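Side-chain contact in CysE, serine acetyltransferase (PDB 4HZD), which probably transfers the acetyl group of acetyl-coenzyme A to L-serine, giving O-acetylserine for cysteine biosynthesis: residues 18-21 with 22-25. Numbering follows the deposited sequence.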
loop_
_atom_site.group_PDB
_atom_site.type_symbol
_atom_site.label_atom_id
_atom_site.label_comp_id
_atom_site.label_asym_id
_atom_site.label_seq_id
_atom_site.Cartn_x
_atom_site.Cartn_y
_atom_site.Cartn_z
ATOM N N PRO A 18 -26.963 -5.608 24.119
ATOM C CA PRO A 18 -25.818 -5.753 25.019
ATOM C C PRO A 18 -24.534 -6.189 24.313
ATOM O O PRO A 18 -23.441 -5.925 24.841
ATOM C CB PRO A 18 -26.276 -6.829 26.028
ATOM C CG PRO A 18 -27.372 -7.555 25.322
ATOM C CD PRO A 18 -28.076 -6.490 24.527
ATOM N N ILE A 19 -24.650 -6.843 23.148
ATOM C CA ILE A 19 -23.457 -7.311 22.424
ATOM C C ILE A 19 -22.659 -6.099 21.940
ATOM O O ILE A 19 -21.475 -6.008 22.222
ATOM C CB ILE A 19 -23.762 -8.322 21.274
ATOM C CG1 ILE A 19 -24.279 -9.673 21.824
ATOM C CG2 ILE A 19 -22.509 -8.578 20.421
ATOM C CD1 ILE A 19 -24.987 -10.570 20.782
ATOM N N TRP A 20 -23.316 -5.158 21.257
ATOM C CA TRP A 20 -22.639 -3.914 20.784
ATOM C C TRP A 20 -22.098 -3.069 21.904
ATOM O O TRP A 20 -20.988 -2.505 21.810
ATOM C CB TRP A 20 -23.622 -3.103 19.965
ATOM C CG TRP A 20 -23.132 -1.789 19.384
ATOM C CD1 TRP A 20 -23.822 -0.586 19.359
ATOM C CD2 TRP A 20 -21.851 -1.517 18.688
ATOM N NE1 TRP A 20 -23.099 0.388 18.698
ATOM C CE2 TRP A 20 -21.904 -0.106 18.273
ATOM C CE3 TRP A 20 -20.711 -2.273 18.377
ATOM C CZ2 TRP A 20 -20.856 0.495 17.580
ATOM C CZ3 TRP A 20 -19.670 -1.665 17.672
ATOM C CH2 TRP A 20 -19.730 -0.301 17.305
ATOM N N HIS A 21 -22.877 -2.919 22.973
ATOM C CA HIS A 21 -22.415 -2.081 24.081
ATOM C C HIS A 21 -21.223 -2.674 24.766
ATOM O O HIS A 21 -20.291 -1.939 25.106
ATOM C CB HIS A 21 -23.538 -1.756 25.085
ATOM C CG HIS A 21 -24.669 -0.969 24.480
ATOM N ND1 HIS A 21 -25.952 -1.384 24.538
ATOM C CD2 HIS A 21 -24.670 0.224 23.743
ATOM C CE1 HIS A 21 -26.739 -0.493 23.888
ATOM N NE2 HIS A 21 -25.956 0.482 23.397
ATOM N N SER A 22 -21.212 -3.987 24.990
ATOM C CA SER A 22 -20.010 -4.604 25.584
ATOM C C SER A 22 -18.806 -4.444 24.669
ATOM O O SER A 22 -17.698 -4.199 25.145
ATOM C CB SER A 22 -20.179 -6.097 25.881
ATOM O OG SER A 22 -21.419 -6.309 26.481
ATOM N N ILE A 23 -19.010 -4.625 23.363
ATOM C CA ILE A 23 -17.909 -4.471 22.422
ATOM C C ILE A 23 -17.348 -3.035 22.466
ATOM O O ILE A 23 -16.153 -2.865 22.489
ATOM C CB ILE A 23 -18.295 -4.877 20.979
ATOM C CG1 ILE A 23 -18.360 -6.406 20.878
ATOM C CG2 ILE A 23 -17.288 -4.309 19.948
ATOM C CD1 ILE A 23 -19.146 -6.898 19.664
ATOM N N ARG A 24 -18.207 -2.025 22.506
ATOM C CA ARG A 24 -17.741 -0.629 22.611
ATOM C C ARG A 24 -16.906 -0.392 23.900
ATOM O O ARG A 24 -15.845 0.236 23.856
ATOM C CB ARG A 24 -18.924 0.340 22.549
ATOM C CG ARG A 24 -19.623 0.402 21.184
ATOM C CD ARG A 24 -20.563 1.637 21.146
ATOM N NE ARG A 24 -19.800 2.888 21.174
ATOM C CZ ARG A 24 -19.186 3.425 20.124
ATOM N NH1 ARG A 24 -19.210 2.821 18.946
ATOM N NH2 ARG A 24 -18.543 4.573 20.243
ATOM N N ALA A 25 -17.394 -0.901 25.032
ATOM C CA ALA A 25 -16.673 -0.771 26.304
ATOM C C ALA A 25 -15.306 -1.489 26.282
ATOM O O ALA A 25 -14.272 -0.956 26.750
ATOM C CB ALA A 25 -17.542 -1.299 27.432
#
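P18 and S22 meet at the start of helix 18-33. The carbonyl oxygen of P18 is gripped twice by the same residue. S22 N donates to P18 O at 3.0 Å, the ordinary i to i+4 bond of the helix. S22 OG also donates to P18 O, at 2.6 Å. The two donors approach from opposite faces of the carbonyl plane. With chi1 at -44°, OG lies beside its own backbone N and turns back toward P18. Serines within helices often bond back to a carbonyl of the preceding turn in this way.

I19 and I23 lie side by side one turn apart, pointing the same way. I19 CG2 touches I23 CD1 at 3.8 Å, an apolar contact. I19 O accepts the helical bond from I23 N.

W20 and R24 make the most extensive side-chain contact. The aliphatic part of R24 lies across one face of the indole. R24 CG sits 3.6 Å from the centroid of the W20 six-membered ring, almost on the ring normal, a CH-pi contact. R24 CD follows over W20 CE2, 3.6 Å away, beside NE1. The arginine chain then bends at chi3 (67°). This brings R24 NH1 within 3.2 Å of W20 CZ2, which lies at the edge of the guanidinium. The two planes are 65° apart, so the guanidinium is not stacked on the indole. R24 NH2 is hydrogen-bonded to L46 O, and NH1 also has a hydrogen-bond partner outside these two turns.

H21 contributes through its backbone, with A25 N bonded to H21 O at 3.1 Å.

These two turns belong to the helical N-terminal part of the enzyme. I19, W20 and I23 pack on L51 of helix 51-63. W20 and I23 also touch I45 of helix 38-46, while I19 reaches I95 of helix 87-101.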